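Local coordinates for Thiol:disulfide interchange protein DsbL (Escherichia coli, PDB 3C7M) that introduces disulfide bonds into other periplasmic proteins by transferring its own disulfide, and works with the partner DsbI to form an essential disulfide in the sulfotransferase AssT, at residues A[7-12]-A[169-174]; A[20-25]-A[52-57]. One frame throughout, in Å; residues are numbered along the deposited sequence. Where two conformers were deposited one is given.

Interaction 1 of 2, residues A[7-12]-A[169-174]; sequences YMVLEK and NGKYLI
Met8 and Leu173 face each other as the hydrogen-bonded pair of a short antiparallel strand pairing between 7-9 and 172-174. Met8 N gives its hydrogen to Leu173 O at 2.9 Å, and Leu173 N returns a bond of equal length to Met8 O. A third bond, Leu10 N to Lys171 O, carries the pairing past the end of the strand; it is nearly straight, 166° at the hydrogen. Toward strand 165-168 the pairing is irregular: Lys171 and Tyr172 together stand opposite the single residue Val168, a classic beta bulge.

The side chain of Leu173 shows how one face is filled. Its CB lies 3.8 Å from the sulfur SD of Met8. CG stands anti to the backbone N (chi1 172°), and beyond it CD2 is 3.9 Å from Leu10 CD2 while also staying near Met8 SD. Met8 SD comes here because CG lies between the backbone N and the carbonyl carbon and the chain bends again at chi2, a course that suits the flexible, unbranched thioether; the bend at chi3 only directs the terminal methyl. Ile160 of helix 154-161 touches Met8, Leu10 and Leu173 alike and covers this face.

Tyr7, Val9 and Tyr172 occupy the other face, pointing the same way. Val9 sends its two branches to different neighbours: CG2 reaches Tyr172 CE1 at 3.9 Å, and CG1 lies against the aliphatic chain of Lys171. With its CG directed away from the backbone N, Lys171 sets that methylene over the centre of the Tyr172 ring, 3.7 Å above its plane, and the chain runs on extended beyond it. Leu192 of helix 182-193 touches both tyrosines.

The chemistry is thus divided: backbone amides supply the polar bonds across the pairing, and carbon and sulfur surfaces, including the lysine methylenes, meet by dispersion and exclusion of water.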
ATOM      1  N   TYR A   7       4.009   5.207  18.497  1.00 14.40           N
ATOM      2  CA  TYR A   7       4.552   4.109  17.719  1.00 14.33           C
ATOM      3  C   TYR A   7       4.921   2.953  18.634  1.00 14.43           C
ATOM      4  O   TYR A   7       4.948   3.094  19.860  1.00 14.05           O
ATOM      5  CB  TYR A   7       5.789   4.567  16.932  1.00 14.36           C
ATOM      6  CG  TYR A   7       6.994   4.874  17.798  1.00 14.97           C
ATOM      7  CD1 TYR A   7       7.144   6.126  18.396  1.00 15.14           C
ATOM      8  CD2 TYR A   7       7.975   3.911  18.030  1.00 14.81           C
ATOM      9  CE1 TYR A   7       8.245   6.411  19.200  1.00 15.75           C
ATOM     10  CE2 TYR A   7       9.080   4.186  18.831  1.00 15.94           C
ATOM     11  CZ  TYR A   7       9.205   5.436  19.414  1.00 16.47           C
ATOM     12  OH  TYR A   7      10.296   5.706  20.206  1.00 17.30           O
ATOM     13  N   MET A   8       5.205   1.812  18.022  1.00 13.94           N
ATOM     14  CA  MET A   8       5.756   0.656  18.727  1.00 13.76           C
ATOM     15  C   MET A   8       6.867   0.036  17.882  1.00 13.86           C
ATOM     16  O   MET A   8       7.009   0.348  16.691  1.00 13.15           O
ATOM     17  CB  MET A   8       4.659  -0.355  19.087  1.00 14.06           C
ATOM     18  CG  MET A   8       3.862  -0.920  17.912  1.00 14.48           C
ATOM     19  SD  MET A   8       4.658  -2.292  17.047  1.00 15.87           S
ATOM     20  CE  MET A   8       4.626  -3.591  18.287  1.00 15.86           C
ATOM     21  N   VAL A   9       7.668  -0.819  18.506  1.00 13.68           N
ATOM     22  CA  VAL A   9       8.756  -1.498  17.818  1.00 13.89           C
ATOM     23  C   VAL A   9       8.323  -2.926  17.508  1.00 13.95           C
ATOM     24  O   VAL A   9       7.966  -3.687  18.411  1.00 14.14           O
ATOM     25  CB  VAL A   9      10.060  -1.515  18.658  1.00 14.11           C
ATOM     26  CG1 VAL A   9      11.189  -2.172  17.879  1.00 15.09           C
ATOM     27  CG2 VAL A   9      10.455  -0.093  19.068  1.00 14.25           C
ATOM     28  N   LEU A  10       8.346  -3.276  16.223  1.00 13.62           N
ATOM     29  CA  LEU A  10       8.002  -4.624  15.782  1.00 13.47           C
ATOM     30  C   LEU A  10       9.004  -5.626  16.337  1.00 13.31           C
ATOM     31  O   LEU A  10      10.217  -5.440  16.208  1.00 13.03           O
ATOM     32  CB  LEU A  10       7.993  -4.718  14.250  1.00 13.37           C
ATOM     33  CG  LEU A  10       6.936  -3.916  13.479  1.00 13.32           C
ATOM     34  CD1 LEU A  10       7.201  -3.987  11.985  1.00 14.79           C
ATOM     35  CD2 LEU A  10       5.537  -4.407  13.792  1.00 13.91           C
ATOM     36  N   GLU A  11       8.506  -6.693  16.956  0.50 13.47           N
ATOM     37  CA  GLU A  11       9.404  -7.729  17.464  0.50 13.40           C
ATOM     38  C   GLU A  11      10.013  -8.511  16.302  0.50 13.55           C
ATOM     39  O   GLU A  11      11.168  -8.939  16.367  0.50 13.50           O
ATOM     40  CB  GLU A  11       8.695  -8.655  18.460  0.50 13.44           C
ATOM     41  CG  GLU A  11       9.634  -9.611  19.220  0.50 13.20           C
ATOM     42  CD  GLU A  11      10.669  -8.895  20.081  0.50 13.53           C
ATOM     43  OE1 GLU A  11      10.400  -7.768  20.550  0.50 13.13           O
ATOM     44  OE2 GLU A  11      11.759  -9.467  20.291  0.50 14.64           O
ATOM     45  N   LYS A  12       9.235  -8.684  15.235  1.00 13.67           N
ATOM     46  CA  LYS A  12       9.761  -9.263  14.005  1.00 14.30           C
ATOM     47  C   LYS A  12       9.692  -8.196  12.909  1.00 13.90           C
ATOM     48  O   LYS A  12       8.635  -7.975  12.313  1.00 13.91           O
ATOM     49  CB  LYS A  12       8.988 -10.524  13.603  1.00 14.39           C
ATOM     50  CG  LYS A  12       9.574 -11.247  12.389  1.00 15.39           C
ATOM     51  CD  LYS A  12       8.666 -12.352  11.875  1.00 16.11           C
ATOM     52  CE  LYS A  12       9.177 -12.899  10.547  1.00 19.82           C
ATOM     53  NZ  LYS A  12       8.267 -13.929   9.960  1.00 21.51           N
ATOM     54  N   ASN A 169      11.494   2.037   8.245  1.00 11.19           N
ATOM     55  CA  ASN A 169      12.703   1.203   8.180  1.00 11.94           C
ATOM     56  C   ASN A 169      12.498  -0.246   8.602  1.00 12.40           C
ATOM     57  O   ASN A 169      13.410  -0.896   9.132  1.00 13.33           O
ATOM     58  CB  ASN A 169      13.855   1.868   8.942  1.00 12.02           C
ATOM     59  CG  ASN A 169      14.308   3.139   8.274  1.00 13.27           C
ATOM     60  OD1 ASN A 169      14.008   3.373   7.102  1.00 12.70           O
ATOM     61  ND2 ASN A 169      15.035   3.971   9.010  1.00 13.75           N
ATOM     62  N   GLY A 170      11.289  -0.741   8.352  1.00 12.29           N
ATOM     63  CA  GLY A 170      10.907  -2.110   8.689  1.00 12.68           C
ATOM     64  C   GLY A 170      10.744  -2.406  10.169  1.00 13.21           C
ATOM     65  O   GLY A 170      10.410  -3.522  10.531  1.00 13.39           O
ATOM     66  N   LYS A 171      10.929  -1.401  11.028  1.00 13.18           N
ATOM     67  CA  LYS A 171      11.070  -1.632  12.470  1.00 14.32           C
ATOM     68  C   LYS A 171      10.048  -0.894  13.329  1.00 13.69           C
ATOM     69  O   LYS A 171       9.555  -1.429  14.327  1.00 13.81           O
ATOM     70  CB  LYS A 171      12.496  -1.272  12.912  1.00 14.33           C
ATOM     71  CG  LYS A 171      12.774  -1.375  14.406  1.00 16.64           C
ATOM     72  CD  LYS A 171      14.258  -1.230  14.692  1.00 16.30           C
ATOM     73  CE  LYS A 171      14.546  -1.348  16.181  0.50 17.51           C
ATOM     74  NZ  LYS A 171      16.004  -1.234  16.453  0.50 17.68           N
ATOM     75  N   TYR A 172       9.727   0.337  12.943  1.00 12.69           N
ATOM     76  CA  TYR A 172       8.913   1.202  13.791  1.00 12.28           C
ATOM     77  C   TYR A 172       7.530   1.380  13.206  1.00 11.74           C
ATOM     78  O   TYR A 172       7.369   2.033  12.179  1.00 11.46           O
ATOM     79  CB  TYR A 172       9.606   2.560  13.979  1.00 12.66           C
ATOM     80  CG  TYR A 172      11.005   2.427  14.542  1.00 13.77           C
ATOM     81  CD1 TYR A 172      11.204   2.156  15.898  1.00 15.61           C
ATOM     82  CD2 TYR A 172      12.124   2.555  13.721  1.00 13.70           C
ATOM     83  CE1 TYR A 172      12.490   2.016  16.424  1.00 15.83           C
ATOM     84  CE2 TYR A 172      13.420   2.414  14.240  1.00 15.73           C
ATOM     85  CZ  TYR A 172      13.585   2.146  15.594  1.00 16.02           C
ATOM     86  OH  TYR A 172      14.857   2.018  16.119  1.00 17.20           O
ATOM     87  N   LEU A 173       6.540   0.782  13.864  1.00 10.69           N
ATOM     88  CA  LEU A 173       5.158   0.847  13.424  1.00 10.86           C
ATOM     89  C   LEU A 173       4.433   2.013  14.092  1.00 11.22           C
ATOM     90  O   LEU A 173       4.269   2.055  15.319  1.00 11.26           O
ATOM     91  CB  LEU A 173       4.439  -0.478  13.720  1.00 10.65           C
ATOM     92  CG  LEU A 173       2.921  -0.564  13.504  1.00 10.76           C
ATOM     93  CD1 LEU A 173       2.500  -0.118  12.118  1.00 12.42           C
ATOM     94  CD2 LEU A 173       2.431  -1.985  13.741  1.00 11.90           C
ATOM     95  N   ILE A 174       3.985   2.963  13.281  1.00 11.04           N
ATOM     96  CA  ILE A 174       3.206   4.072  13.815  1.00 11.38           C
ATOM     97  C   ILE A 174       1.820   3.590  14.251  1.00 11.77           C
ATOM     98  O   ILE A 174       1.229   2.728  13.603  1.00 12.04           O
ATOM     99  CB  ILE A 174       3.102   5.212  12.783  1.00 11.22           C
ATOM    100  CG1 ILE A 174       4.511   5.754  12.493  1.00 10.86           C
ATOM    101  CG2 ILE A 174       2.136   6.316  13.259  1.00 11.95           C
ATOM    102  CD1 ILE A 174       4.603   6.702  11.306  1.00 12.22           C
TER

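Interaction 2 of 2, residues A[20-25]-A[52-57]; sequences TLIKVF and AFTPFH
Phe25 and His57 meet in an edge-to-face pair, the imidazole edge turned to one face of the phenyl ring with the planes at 74° and the centroids 4.9 Å apart. The touching atom is His57 CD2, 3.7 Å from Phe25 CZ. Phe25 CG sits between its backbone N and carbonyl carbon (chi1 78°), a torsion that swings the ring over the neighbouring strand, where CE1 also packs 3.9 Å from Pro55 CB. Among the residues on the opposite face, Ile22 lays its methyl CG2 over the face of Phe56, 4.0 Å from the ring centroid in a CH-pi contact, and Ile22 CD1 touches the outer ring carbons CE1 and CZ of Phe56.

Strands 20-25 and 52-57 run parallel and in register, joined through helices 30-38 and 40-46 as the beta-alpha-beta unit of the thioredoxin fold, with 52-57 at the sheet edge. Five backbone bonds tie them; Phe56 N to Lys23 O is practically straight, 179° at the hydrogen. Proline fits at 55 because no bond across this pairing needs an N-H there. Ala52 O accepts from Leu21 N and Thr54 OG1, which approach from opposite faces of its carbonyl plane.

Further out, His57 is held by both ring nitrogens: ND1 is hydrogen-bonded to Ser69 OG and NE2 to Tyr27 N. Lys23 runs its methylenes past the Phe53 ring, CB 4.0 Å from Phe53 CE1, and its NZ forms a salt bridge with Asp36 of helix 30-38. Phe72 meets the rings of both Phe25 and His57.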
ATOM      1  N   THR A  20      12.958   3.051   4.188  1.00 12.54           N
ATOM      2  CA  THR A  20      11.610   2.914   3.621  1.00 11.58           C
ATOM      3  C   THR A  20      10.529   3.422   4.562  1.00 10.61           C
ATOM      4  O   THR A  20      10.664   3.389   5.795  1.00 10.51           O
ATOM      5  CB  THR A  20      11.229   1.453   3.267  1.00 11.57           C
ATOM      6  OG1 THR A  20      11.225   0.650   4.451  1.00 12.10           O
ATOM      7  CG2 THR A  20      12.168   0.849   2.230  1.00 12.89           C
ATOM      8  N   LEU A  21       9.449   3.888   3.951  1.00  9.79           N
ATOM      9  CA  LEU A  21       8.197   4.073   4.643  1.00  9.68           C
ATOM     10  C   LEU A  21       7.254   3.081   4.001  1.00  8.77           C
ATOM     11  O   LEU A  21       6.785   3.291   2.883  1.00  8.83           O
ATOM     12  CB  LEU A  21       7.679   5.502   4.481  1.00  9.58           C
ATOM     13  CG  LEU A  21       6.292   5.767   5.060  1.00  9.36           C
ATOM     14  CD1 LEU A  21       6.307   5.619   6.584  1.00 10.02           C
ATOM     15  CD2 LEU A  21       5.800   7.154   4.656  1.00 10.96           C
ATOM     16  N   ILE A  22       7.018   1.976   4.700  1.00  8.68           N
ATOM     17  CA  ILE A  22       6.117   0.945   4.206  1.00  8.93           C
ATOM     18  C   ILE A  22       4.721   1.269   4.702  1.00  8.92           C
ATOM     19  O   ILE A  22       4.536   1.654   5.859  1.00  9.59           O
ATOM     20  CB  ILE A  22       6.571  -0.466   4.670  1.00  8.50           C
ATOM     21  CG1 ILE A  22       7.812  -0.894   3.875  1.00  8.34           C
ATOM     22  CG2 ILE A  22       5.433  -1.493   4.533  1.00  9.48           C
ATOM     23  CD1 ILE A  22       8.487  -2.167   4.377  1.00  8.65           C
ATOM     24  N   LYS A  23       3.738   1.167   3.810  1.00  8.78           N
ATOM     25  CA  LYS A  23       2.351   1.293   4.223  1.00  8.99           C
ATOM     26  C   LYS A  23       1.624  -0.000   3.906  1.00  8.69           C
ATOM     27  O   LYS A  23       1.369  -0.307   2.735  1.00  8.92           O
ATOM     28  CB  LYS A  23       1.649   2.473   3.550  1.00  9.52           C
ATOM     29  CG  LYS A  23       0.211   2.642   4.035  1.00 11.70           C
ATOM     30  CD  LYS A  23      -0.628   3.473   3.094  1.00 15.37           C
ATOM     31  CE  LYS A  23      -0.760   2.752   1.760  1.00 16.91           C
ATOM     32  NZ  LYS A  23      -2.049   3.065   1.104  1.00 19.03           N
ATOM     33  N   VAL A  24       1.317  -0.765   4.948  1.00  8.73           N
ATOM     34  CA  VAL A  24       0.500  -1.962   4.777  1.00  8.70           C
ATOM     35  C   VAL A  24      -0.949  -1.514   4.644  1.00  8.84           C
ATOM     36  O   VAL A  24      -1.456  -0.761   5.476  1.00  8.88           O
ATOM     37  CB  VAL A  24       0.666  -2.966   5.937  1.00  8.55           C
ATOM     38  CG1 VAL A  24      -0.130  -4.240   5.641  1.00  9.97           C
ATOM     39  CG2 VAL A  24       2.149  -3.293   6.139  1.00  9.12           C
ATOM     40  N   PHE A  25      -1.615  -1.945   3.579  1.00  8.52           N
ATOM     41  CA  PHE A  25      -2.991  -1.510   3.348  1.00  8.85           C
ATOM     42  C   PHE A  25      -3.797  -2.595   2.663  1.00  8.96           C
ATOM     43  O   PHE A  25      -3.245  -3.594   2.203  1.00  8.65           O
ATOM     44  CB  PHE A  25      -3.025  -0.210   2.526  1.00  9.31           C
ATOM     45  CG  PHE A  25      -2.799  -0.416   1.052  1.00  9.31           C
ATOM     46  CD1 PHE A  25      -1.552  -0.836   0.564  1.00  9.58           C
ATOM     47  CD2 PHE A  25      -3.841  -0.225   0.149  1.00 10.22           C
ATOM     48  CE1 PHE A  25      -1.351  -1.048  -0.803  1.00 10.97           C
ATOM     49  CE2 PHE A  25      -3.637  -0.436  -1.214  1.00  9.85           C
ATOM     50  CZ  PHE A  25      -2.393  -0.842  -1.682  1.00 10.11           C
ATOM     51  N   ALA A  52      11.940   5.830   1.156  1.00 11.76           N
ATOM     52  CA  ALA A  52      11.220   5.488  -0.072  1.00 11.36           C
ATOM     53  C   ALA A  52       9.825   4.957   0.264  1.00 11.04           C
ATOM     54  O   ALA A  52       9.697   4.014   1.046  1.00 10.95           O
ATOM     55  CB  ALA A  52      12.002   4.440  -0.864  1.00 11.50           C
ATOM     56  N   PHE A  53       8.792   5.557  -0.319  1.00 11.08           N
ATOM     57  CA  PHE A  53       7.423   5.110  -0.090  1.00 11.00           C
ATOM     58  C   PHE A  53       7.186   3.733  -0.717  1.00 10.79           C
ATOM     59  O   PHE A  53       7.422   3.535  -1.915  1.00 11.25           O
ATOM     60  CB  PHE A  53       6.409   6.120  -0.619  1.00 11.64           C
ATOM     61  CG  PHE A  53       4.994   5.689  -0.428  1.00 12.15           C
ATOM     62  CD1 PHE A  53       4.468   5.556   0.852  1.00 13.45           C
ATOM     63  CD2 PHE A  53       4.206   5.345  -1.523  1.00 13.71           C
ATOM     64  CE1 PHE A  53       3.162   5.129   1.046  1.00 13.24           C
ATOM     65  CE2 PHE A  53       2.891   4.917  -1.341  1.00 14.61           C
ATOM     66  CZ  PHE A  53       2.375   4.803  -0.053  1.00 14.24           C
ATOM     67  N   THR A  54       6.693   2.804   0.103  1.00 10.21           N
ATOM     68  CA  THR A  54       6.675   1.387  -0.236  1.00  9.93           C
ATOM     69  C   THR A  54       5.355   0.713   0.181  1.00  9.43           C
ATOM     70  O   THR A  54       5.246   0.167   1.285  1.00 10.14           O
ATOM     71  CB  THR A  54       7.897   0.679   0.400  1.00 10.31           C
ATOM     72  OG1 THR A  54       9.094   1.388   0.046  1.00 11.31           O
ATOM     73  CG2 THR A  54       8.017  -0.765  -0.070  1.00  9.72           C
ATOM     74  N   PRO A  55       4.344   0.752  -0.708  1.00  9.13           N
ATOM     75  CA  PRO A  55       3.083   0.087  -0.380  1.00  8.76           C
ATOM     76  C   PRO A  55       3.273  -1.419  -0.228  1.00  8.47           C
ATOM     77  O   PRO A  55       4.003  -2.018  -1.017  1.00  8.47           O
ATOM     78  CB  PRO A  55       2.211   0.363  -1.609  1.00  9.19           C
ATOM     79  CG  PRO A  55       2.827   1.580  -2.261  1.00  9.15           C
ATOM     80  CD  PRO A  55       4.296   1.408  -2.029  1.00  8.94           C
ATOM     81  N   PHE A  56       2.632  -2.003   0.782  1.00  7.95           N
ATOM     82  CA  PHE A  56       2.546  -3.455   0.964  1.00  8.39           C
ATOM     83  C   PHE A  56       1.065  -3.784   1.009  1.00  8.71           C
ATOM     84  O   PHE A  56       0.370  -3.304   1.894  1.00  9.08           O
ATOM     85  CB  PHE A  56       3.157  -3.853   2.317  1.00  7.88           C
ATOM     86  CG  PHE A  56       4.601  -4.307   2.266  1.00  7.93           C
ATOM     87  CD1 PHE A  56       5.571  -3.609   1.544  1.00  8.58           C
ATOM     88  CD2 PHE A  56       4.992  -5.401   3.034  1.00  7.85           C
ATOM     89  CE1 PHE A  56       6.912  -4.039   1.529  1.00  7.45           C
ATOM     90  CE2 PHE A  56       6.313  -5.838   3.040  1.00  7.15           C
ATOM     91  CZ  PHE A  56       7.283  -5.152   2.280  1.00  8.19           C
ATOM     92  N   HIS A  57       0.561  -4.586   0.071  1.00  8.56           N
ATOM     93  CA  HIS A  57      -0.850  -4.945   0.120  1.00  8.47           C
ATOM     94  C   HIS A  57      -1.074  -6.191   0.966  1.00  8.93           C
ATOM     95  O   HIS A  57      -0.254  -7.117   0.950  1.00  9.87           O
ATOM     96  CB  HIS A  57      -1.451  -5.111  -1.283  1.00  8.35           C
ATOM     97  CG  HIS A  57      -2.949  -5.124  -1.278  1.00  8.31           C
ATOM     98  ND1 HIS A  57      -3.683  -6.275  -1.469  1.00  7.89           N
ATOM     99  CD2 HIS A  57      -3.847  -4.136  -1.046  1.00  9.04           C
ATOM    100  CE1 HIS A  57      -4.973  -5.991  -1.367  1.00  7.79           C
ATOM    101  NE2 HIS A  57      -5.098  -4.699  -1.118  1.00  8.75           N
TER

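Interactions 1 and 2 lie at opposite ends of one mixed sheet, with strand 165-168 between them, and their centres are 13 Å apart. They nevertheless touch: Asn169 N lies 2.9 Å from Thr20 O, a probable hydrogen bond, and Asn169 OD1 accepts from Thr20 N. Along the chain, interaction 2 is nested within the loop closed by interaction 1. Strand 20-25 leads to the redox-active pair Cys29 and Cys32, reduced in this structure, and Phe25 touches that CxxC region. Interaction 2 therefore borders the active site, whereas interaction 1 attaches the outermost strand 7-9 at the other edge of the sheet, its centre about 17 Å from that of the chain.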